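Local atomic coordinates of autolysin E (Staphylococcus aureus, PDB entry 4PI8), a protein that probably hydrolyses glycosidic bonds in the NAG-NAM polymers of peptidoglycan as an autolysin of the endo-beta-N-acetylglucosaminidase family. Residues G22-K27 against Y194-R199; K55-T60 against I217-I222; E61-S66 against E95-Y100. The protein carries 1 engineered substitution. One frame throughout, in Å; residues are numbered along the deposited sequence. Where two conformers were deposited one is given.

Interaction 1: G22-K27 against Y194-R199; sequences GIVQTK and YASDIR. With AMU (N-acetyl-beta-muramic acid), chain B; SO4 (sulfate ion), chain N.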
# COMPACT_ATOMS: atom_id res chain seq x y z
N GLY A 22 7.38 8.88 -19.94
CA GLY A 22 7.64 9.44 -18.63
C GLY A 22 7.07 8.75 -17.41
O GLY A 22 7.28 9.23 -16.29
N ILE A 23 6.30 7.69 -17.61
CA ILE A 23 5.60 7.02 -16.47
C ILE A 23 6.68 6.20 -15.73
O ILE A 23 7.32 5.36 -16.37
CB ILE A 23 4.46 6.18 -16.95
CG1 ILE A 23 3.36 7.09 -17.56
CG2 ILE A 23 3.91 5.30 -15.82
CD1 ILE A 23 2.40 6.35 -18.44
N VAL A 24 6.78 6.42 -14.44
CA VAL A 24 7.84 5.77 -13.64
C VAL A 24 7.39 4.37 -13.23
O VAL A 24 6.35 4.23 -12.57
CB VAL A 24 8.20 6.61 -12.42
CG1 VAL A 24 9.25 5.88 -11.56
CG2 VAL A 24 8.70 8.00 -12.87
N GLN A 25 8.13 3.36 -13.65
CA GLN A 25 7.85 1.97 -13.34
C GLN A 25 9.21 1.40 -12.96
O GLN A 25 10.12 1.46 -13.77
CB GLN A 25 7.31 1.17 -14.51
CG GLN A 25 6.11 1.87 -15.22
CD GLN A 25 4.75 1.51 -14.68
OE1 GLN A 25 4.61 1.06 -13.54
NE2 GLN A 25 3.71 1.73 -15.45
N THR A 26 9.34 0.89 -11.73
CA THR A 26 10.66 0.51 -11.20
C THR A 26 10.69 -0.95 -10.76
O THR A 26 9.65 -1.62 -10.57
CB THR A 26 11.04 1.39 -10.04
OG1 THR A 26 10.07 1.26 -8.99
CG2 THR A 26 11.13 2.86 -10.43
N LYS A 27 11.92 -1.45 -10.60
CA LYS A 27 12.17 -2.84 -10.19
C LYS A 27 13.43 -2.86 -9.33
O LYS A 27 14.31 -2.05 -9.55
CB LYS A 27 12.34 -3.69 -11.44
CG LYS A 27 12.96 -5.05 -11.33
CD LYS A 27 13.74 -5.37 -12.61
CE LYS A 27 14.73 -6.51 -12.38
NZ LYS A 27 14.09 -7.67 -11.68
N TYR A 194 -0.63 3.44 -6.93
CA TYR A 194 -0.10 3.67 -5.58
C TYR A 194 1.38 3.70 -5.55
O TYR A 194 1.97 4.38 -4.67
CB TYR A 194 -0.66 2.59 -4.62
CG TYR A 194 -0.64 3.05 -3.15
CD1 TYR A 194 0.56 2.98 -2.41
CD2 TYR A 194 -1.74 3.55 -2.55
CE1 TYR A 194 0.59 3.50 -1.13
CE2 TYR A 194 -1.69 4.07 -1.25
CZ TYR A 194 -0.52 4.02 -0.59
OH TYR A 194 -0.52 4.53 0.74
N ALA A 195 2.05 2.94 -6.41
CA ALA A 195 3.47 2.79 -6.33
C ALA A 195 4.07 2.59 -7.70
O ALA A 195 3.35 2.15 -8.61
CB ALA A 195 3.78 1.62 -5.44
N SER A 196 5.38 2.90 -7.83
CA SER A 196 6.11 2.59 -9.07
C SER A 196 6.73 1.23 -9.11
O SER A 196 6.96 0.69 -10.17
CB SER A 196 7.15 3.67 -9.35
OG SER A 196 8.17 3.66 -8.37
N ASP A 197 7.00 0.64 -7.93
CA ASP A 197 7.59 -0.69 -7.89
C ASP A 197 6.62 -1.68 -8.56
O ASP A 197 5.52 -1.90 -8.08
CB ASP A 197 7.86 -1.06 -6.42
CG ASP A 197 8.46 -2.42 -6.25
OD1 ASP A 197 8.70 -3.21 -7.16
OD2 ASP A 197 8.62 -2.71 -5.02
N ILE A 198 7.08 -2.35 -9.62
CA ILE A 198 6.28 -3.33 -10.35
C ILE A 198 5.89 -4.57 -9.53
O ILE A 198 4.97 -5.30 -9.93
CB ILE A 198 6.87 -3.73 -11.71
CG1 ILE A 198 8.13 -4.61 -11.54
CG2 ILE A 198 7.04 -2.50 -12.58
CD1 ILE A 198 8.72 -5.06 -12.89
N ARG A 199 6.65 -4.79 -8.43
CA ARG A 199 6.34 -5.89 -7.49
C ARG A 199 5.75 -5.45 -6.15
O ARG A 199 5.61 -6.25 -5.21
CB ARG A 199 7.59 -6.75 -7.27
CG ARG A 199 7.93 -7.56 -8.55
CD ARG A 199 8.83 -8.77 -8.31
NE ARG A 199 8.16 -9.79 -7.50
CZ ARG A 199 7.27 -10.68 -7.95
NH1 ARG A 199 6.89 -10.71 -9.24
NH2 ARG A 199 6.74 -11.55 -7.11
C1 AMU B . 3.96 6.87 -5.67
C2 AMU B . 2.85 7.79 -5.26
C3 AMU B . 1.96 8.13 -6.47
C4 AMU B . 2.86 8.67 -7.60
C5 AMU B . 4.03 7.75 -7.81
C6 AMU B . 4.97 8.28 -8.89
C7 AMU B . 1.44 7.83 -3.20
C8 AMU B . 0.49 7.00 -2.35
C9 AMU B . -0.39 8.50 -6.06
C10 AMU B . -1.18 9.25 -5.05
C11 AMU B . -1.04 8.55 -7.44
O1 AMU B . 4.82 6.59 -4.58
O3 AMU B . 0.93 9.06 -6.14
O4 AMU B . 2.00 8.76 -8.75
O5 AMU B . 4.75 7.60 -6.61
O6 AMU B . 5.99 7.34 -9.25
O7 AMU B . 1.74 8.96 -2.88
O10 AMU B . -2.13 8.67 -4.45
O11 AMU B . -0.91 10.50 -4.85
N2 AMU B . 1.98 7.18 -4.22
S SO4 N . 7.10 3.65 -4.77
O1 SO4 N . 6.44 3.49 -3.44
O2 SO4 N . 6.34 4.60 -5.55
O3 SO4 N . 7.36 2.31 -5.37
O4 SO4 N . 8.44 4.33 -4.57
O HOH W 1 10.24 2.59 -6.63
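Thr26 is joined to the chain of Ser196-Ile198 by two backbone hydrogen bonds: Thr26 N donates to Ser196 O at 2.9 Å, and Ile198 N donates to Thr26 O at 2.8 Å. Angles of 174° and 172° at the hydrogens make both bonds nearly straight. Because the partners of Thr26 lie one residue before and one after Asp197, the pattern is a single parallel beta bridge, set at the start of strand 26-29.

Apolar contacts flank the bridge. Val24 CG1 meets Ser196 CB at 3.8 Å, while Ile198 reaches back with CG2 against Gln25 CB and CD1 against Lys27 CB.

The loop so fixed belongs to the glycan pocket, to which Val24, Tyr194 and Ser196 contribute. N-acetylmuramic acid gives its amide N2 to Tyr194 O at 2.8 Å. The acetyl methyl C8 of this sugar stands over the centre of the Tyr194 ring, 3.6 Å from Tyr194 CZ, a CH-pi approach. Tyr171 and Gly134 also hydrogen-bond the sugar.

Polar groups of the loop also hold a sulfate ion, probably from the crystallisation liquor. Ser196 N donates to sulfate O2 at 3.0 Å and Asp197 N to sulfate O3 at 3.1 Å. With chi1 at 60°, Thr26 OG1 lies between its own backbone N and carbonyl carbon, where it meets a water at 2.7 Å that donates to the same sulfate.

Asp197 closes an Asx turn, its OD1 accepting from Arg199 N from above the carboxylate plane, just before helix 200-215; OD2 forms a salt bridge with Lys203.

Interaction 2: K55-T60 against I217-I222; sequences KYMDIT and IKKDDI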
# COMPACT_ATOMS: atom_id res chain seq x y z
N LYS A 55 -3.49 -10.66 -4.11
CA LYS A 55 -3.47 -9.36 -4.79
C LYS A 55 -4.82 -9.04 -5.42
O LYS A 55 -5.04 -7.87 -5.82
CB LYS A 55 -2.30 -9.16 -5.68
CG LYS A 55 -2.27 -10.02 -6.90
CD LYS A 55 -1.14 -9.60 -7.81
CE LYS A 55 0.14 -10.40 -7.67
NZ LYS A 55 1.10 -10.14 -8.79
N TYR A 56 -5.72 -10.02 -5.55
CA TYR A 56 -7.00 -9.83 -6.20
C TYR A 56 -8.14 -9.86 -5.23
O TYR A 56 -9.30 -9.83 -5.58
CB TYR A 56 -7.16 -10.93 -7.26
CG TYR A 56 -6.05 -10.95 -8.27
CD1 TYR A 56 -5.82 -9.93 -9.16
CD2 TYR A 56 -5.14 -12.02 -8.28
CE1 TYR A 56 -4.78 -9.97 -10.04
CE2 TYR A 56 -4.11 -12.05 -9.19
CZ TYR A 56 -3.92 -11.03 -10.08
OH TYR A 56 -2.85 -11.04 -10.97
N MET A 57 -7.83 -9.90 -3.93
CA MET A 57 -8.80 -9.99 -2.86
C MET A 57 -9.25 -8.62 -2.36
O MET A 57 -8.41 -7.73 -2.09
CB MET A 57 -8.21 -10.78 -1.72
CG MET A 57 -9.20 -11.10 -0.65
SD MET A 57 -8.47 -11.82 0.83
CE MET A 57 -7.75 -10.30 1.47
N ASP A 58 -10.54 -8.43 -2.14
CA ASP A 58 -11.09 -7.20 -1.68
C ASP A 58 -10.58 -6.92 -0.27
O ASP A 58 -10.76 -7.76 0.64
CB ASP A 58 -12.62 -7.35 -1.68
CG ASP A 58 -13.36 -6.18 -1.20
OD1 ASP A 58 -12.84 -5.20 -0.68
OD2 ASP A 58 -14.65 -6.18 -1.35
N ILE A 59 -9.83 -5.83 -0.10
CA ILE A 59 -9.25 -5.41 1.20
C ILE A 59 -10.02 -4.32 1.89
O ILE A 59 -9.57 -3.72 2.87
CB ILE A 59 -7.72 -5.10 1.05
CG1 ILE A 59 -7.48 -4.17 -0.15
CG2 ILE A 59 -6.95 -6.39 0.93
CD1 ILE A 59 -6.09 -3.62 -0.27
N THR A 60 -11.26 -4.12 1.42
CA THR A 60 -12.18 -3.21 2.05
C THR A 60 -13.04 -3.94 3.02
O THR A 60 -14.02 -3.24 3.46
CB THR A 60 -13.05 -2.44 1.01
OG1 THR A 60 -14.10 -3.32 0.54
CG2 THR A 60 -12.25 -1.97 -0.10
N ILE A 217 -7.30 -17.25 8.86
CA ILE A 217 -8.30 -16.29 8.37
C ILE A 217 -8.85 -16.70 7.00
O ILE A 217 -8.11 -17.09 6.09
CB ILE A 217 -7.67 -14.86 8.29
CG1 ILE A 217 -7.00 -14.42 9.60
CG2 ILE A 217 -8.71 -13.84 7.87
CD1 ILE A 217 -7.89 -14.32 10.80
N LYS A 218 -10.15 -16.54 6.83
CA LYS A 218 -10.78 -16.81 5.54
C LYS A 218 -10.67 -15.61 4.59
O LYS A 218 -10.97 -14.50 4.98
CB LYS A 218 -12.26 -17.13 5.76
CG LYS A 218 -12.86 -17.95 4.62
CD LYS A 218 -14.36 -17.79 4.42
CE LYS A 218 -14.83 -18.57 3.18
NZ LYS A 218 -14.00 -18.23 1.98
N LYS A 219 -10.34 -15.89 3.35
CA LYS A 219 -10.24 -14.87 2.28
C LYS A 219 -11.61 -14.33 1.90
O LYS A 219 -12.58 -15.09 1.88
CB LYS A 219 -9.63 -15.50 1.03
CG LYS A 219 -8.17 -15.84 1.17
CD LYS A 219 -7.55 -16.28 -0.15
CE LYS A 219 -7.91 -17.72 -0.48
NZ LYS A 219 -7.92 -17.99 -1.95
N ASP A 220 -11.69 -13.03 1.58
CA ASP A 220 -12.89 -12.38 1.10
C ASP A 220 -12.88 -12.53 -0.42
O ASP A 220 -12.15 -13.35 -1.00
CB ASP A 220 -12.90 -10.87 1.54
CG ASP A 220 -13.33 -10.67 3.04
OD1 ASP A 220 -14.52 -11.00 3.38
OD2 ASP A 220 -12.51 -10.14 3.88
N ASP A 221 -13.72 -11.74 -1.08
CA ASP A 221 -14.00 -11.94 -2.47
C ASP A 221 -12.79 -11.71 -3.35
O ASP A 221 -12.04 -10.72 -3.18
CB ASP A 221 -15.14 -10.98 -2.92
CG ASP A 221 -16.48 -11.29 -2.21
OD1 ASP A 221 -16.82 -12.49 -2.07
OD2 ASP A 221 -17.16 -10.32 -1.78
N ILE A 222 -12.59 -12.58 -4.30
CA ILE A 222 -11.54 -12.50 -5.26
C ILE A 222 -12.13 -12.10 -6.60
O ILE A 222 -13.11 -12.68 -7.09
CB ILE A 222 -10.86 -13.86 -5.50
CG1 ILE A 222 -10.38 -14.49 -4.16
CG2 ILE A 222 -9.78 -13.75 -6.55
CD1 ILE A 222 -9.43 -13.65 -3.34
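Asp221 O is approached by two groups of the 55-60 loop: Asp58 N donates to it at 2.9 Å, and Met57 CA adds a CA-H...O contact at 3.3 Å. A second backbone hydrogen bond, between Tyr56 and Arg223, flanks the Met57-Ile222 pair on its other side. The two bonds make this a single antiparallel beta bridge, with Met57 and Ile222 as a non-hydrogen-bonded pair, between two loops, the second following helix 200-215.

Asp58 also shapes its own loop. Thr60 OG1 donates to the syn lone pair of Asp58 OD1 at 2.6 Å, and Thr60 N reaches the anti side of OD1 at 2.8 Å. The backbone bond defines an Asx turn, and the pair of bonds fixes the carboxylate's rotation. Asp221 OD2 and Glu61 lie near Asp58 OD2, so the acidic surroundings might raise its pKa, while the two donors would work the other way.

The apolar part of the contact is the forked side chain of Ile222: CD1 packs on Met57 CB at 3.5 Å and CG2 on Tyr56 CB at 3.9 Å. Met57 has CG anti to its backbone N (chi1 -171°) and extends to SD, running alongside Lys219 and Asp220 and touching Met208 and Tyr212 of helix 200-215. Its sulfur accepts a weak hydrogen bond from Asp220 N, 3.5 Å from SD, with 148° at the hydrogen.

Interaction 3: E61-S66 against E95-Y100; sequences EKVPMS and EVNVIY
The 61-66 and 95-100 backbones pass closest at Lys62 CA and Asn97 CA, 4.3 Å apart, with end-to-end directions differing by 53° and no clear hydrogen bond between them. The extended 61-66 loop runs past the N-terminus of helix 98-108, whose N-cap is Asn97. Asn97 OD1 accepts from Tyr100 N at 3.0 Å, from above the amide plane, and weakly from Ile99 N.

That cap is covered by the loop. Asn97 CG is anti to the backbone N (chi1 180°), which brings the amide within reach of the N-H groups of the first turn. The closeness of the two backbones sets Asn97 CB against Glu61 O at 3.3 Å. Val63 CG1 lies by Asn97 ND2 at 3.6 Å; this amide nitrogen is bonded to Tyr212 OH of helix 200-215, which gives the polar end a partner in this buried place.

Further along, the contact is apolar. Val63 CG2 meets Val98 CG1 at 3.8 Å and also touches Ile99. Pro64, centre of an inverse gamma turn, bends the chain so that Met65 comes back toward the helix: its CG is 4.0 Å from Ile99 CD1, the two side chains crossing at about a right angle, and its CB rests on Val98 CG1.

At the other end the character is charged. Lys62 lays its CG across Glu95 CG, while its NZ pairs with Glu92. Glu61 and Glu95 run side by side, OE1 of Glu61 3.7 Å from OE2 of Glu95, their carboxylate planes 71° apart. One water probably eases this repulsion, donating to both oxygens and accepting from Lys62 N.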
# COMPACT_ATOMS: atom_id res chain seq x y z
N GLU A 61 -12.82 -5.25 3.20
CA GLU A 61 -13.52 -6.10 4.18
C GLU A 61 -12.56 -6.41 5.32
O GLU A 61 -11.43 -6.92 5.13
CB GLU A 61 -13.96 -7.41 3.58
CG GLU A 61 -14.96 -7.43 2.41
CD GLU A 61 -16.14 -6.49 2.55
OE1 GLU A 61 -16.55 -6.12 3.68
OE2 GLU A 61 -16.67 -6.11 1.47
N LYS A 62 -13.08 -6.22 6.50
CA LYS A 62 -12.34 -6.36 7.75
C LYS A 62 -12.10 -7.80 8.09
O LYS A 62 -12.77 -8.71 7.54
CB LYS A 62 -13.07 -5.70 8.84
CG LYS A 62 -13.27 -4.21 8.57
CD LYS A 62 -13.99 -3.49 9.69
CE LYS A 62 -15.45 -3.89 9.73
NZ LYS A 62 -16.17 -3.14 10.79
N VAL A 63 -11.13 -8.02 8.97
CA VAL A 63 -10.81 -9.37 9.39
C VAL A 63 -10.87 -9.47 10.92
O VAL A 63 -10.60 -8.51 11.65
CB VAL A 63 -9.46 -9.90 8.87
CG1 VAL A 63 -9.55 -10.14 7.38
CG2 VAL A 63 -8.33 -8.99 9.24
N PRO A 64 -11.21 -10.66 11.43
CA PRO A 64 -11.34 -10.89 12.85
C PRO A 64 -10.01 -11.14 13.50
O PRO A 64 -9.58 -12.27 13.70
CB PRO A 64 -12.27 -12.13 12.90
CG PRO A 64 -11.91 -12.92 11.72
CD PRO A 64 -11.67 -11.84 10.65
N MET A 65 -9.34 -10.05 13.83
CA MET A 65 -8.04 -10.05 14.50
C MET A 65 -8.14 -9.23 15.74
O MET A 65 -8.44 -8.04 15.68
CB MET A 65 -6.92 -9.47 13.58
CG MET A 65 -6.58 -10.39 12.43
SD MET A 65 -5.51 -11.79 12.85
CE MET A 65 -3.97 -10.89 13.01
N SER A 66 -7.87 -9.82 16.89
CA SER A 66 -7.83 -9.08 18.13
C SER A 66 -6.57 -8.24 18.28
O SER A 66 -5.57 -8.45 17.54
CB SER A 66 -7.86 -10.04 19.31
OG SER A 66 -6.66 -10.80 19.34
N GLU A 95 -12.99 0.92 7.84
CA GLU A 95 -13.31 -0.30 7.13
C GLU A 95 -12.16 -0.66 6.17
O GLU A 95 -12.33 -0.72 4.97
CB GLU A 95 -14.69 -0.24 6.43
CG GLU A 95 -15.19 -1.60 6.07
CD GLU A 95 -16.51 -1.61 5.35
OE1 GLU A 95 -16.95 -0.48 5.04
OE2 GLU A 95 -17.02 -2.70 5.03
N VAL A 96 -11.03 -0.94 6.78
CA VAL A 96 -9.80 -1.29 6.04
C VAL A 96 -9.24 -2.56 6.68
O VAL A 96 -8.98 -2.58 7.90
CB VAL A 96 -8.78 -0.20 6.15
CG1 VAL A 96 -7.50 -0.58 5.44
CG2 VAL A 96 -9.26 1.11 5.52
N ASN A 97 -9.06 -3.59 5.88
CA ASN A 97 -8.51 -4.91 6.33
C ASN A 97 -7.22 -4.71 7.14
O ASN A 97 -6.27 -4.17 6.58
CB ASN A 97 -8.35 -5.77 5.11
CG ASN A 97 -7.80 -7.14 5.38
OD1 ASN A 97 -6.79 -7.30 6.10
ND2 ASN A 97 -8.29 -8.14 4.69
N VAL A 98 -7.20 -5.13 8.39
CA VAL A 98 -6.05 -4.78 9.23
C VAL A 98 -4.82 -5.60 8.86
O VAL A 98 -3.67 -5.13 9.08
CB VAL A 98 -6.35 -4.93 10.76
CG1 VAL A 98 -6.45 -6.39 11.19
CG2 VAL A 98 -5.38 -4.14 11.59
N ILE A 99 -5.02 -6.80 8.33
CA ILE A 99 -3.85 -7.58 7.89
C ILE A 99 -3.18 -6.89 6.68
O ILE A 99 -1.95 -6.83 6.58
CB ILE A 99 -4.17 -9.03 7.68
CG1 ILE A 99 -4.41 -9.75 9.01
CG2 ILE A 99 -3.09 -9.73 6.87
CD1 ILE A 99 -4.95 -11.15 8.91
N TYR A 100 -3.99 -6.40 5.74
CA TYR A 100 -3.49 -5.60 4.66
C TYR A 100 -2.77 -4.39 5.21
O TYR A 100 -1.64 -4.09 4.79
CB TYR A 100 -4.65 -5.18 3.73
CG TYR A 100 -4.33 -3.90 3.02
CD1 TYR A 100 -3.30 -3.81 2.11
CD2 TYR A 100 -4.99 -2.72 3.37
CE1 TYR A 100 -2.94 -2.60 1.57
CE2 TYR A 100 -4.66 -1.50 2.82
CZ TYR A 100 -3.59 -1.44 1.98
OH TYR A 100 -3.20 -0.20 1.49
O HOH W 2 -16.13 -5.24 6.49

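From the N terminus, the 22-27 segment waits until 194-199 to close interaction 1, and 55-60 waits until 217-222 to close interaction 2; their segments alternate, so the two loops cross. Interaction 3, between 61-66 and 95-100, is nested inside both. Interaction 1 joins strand 26-29 to the glycan-pocket loop preceding helix 200-215, and interaction 2 joins the chain following that helix to the loop before helix 67-74. That loop continues directly into interaction 3, which ties it to helix 98-108. Interactions 2 and 3 touch, with Ile59 O 3.1 Å from Asn97 N, a probable hydrogen bond, whereas the centres of interactions 1 and 3 are about 27 Å apart.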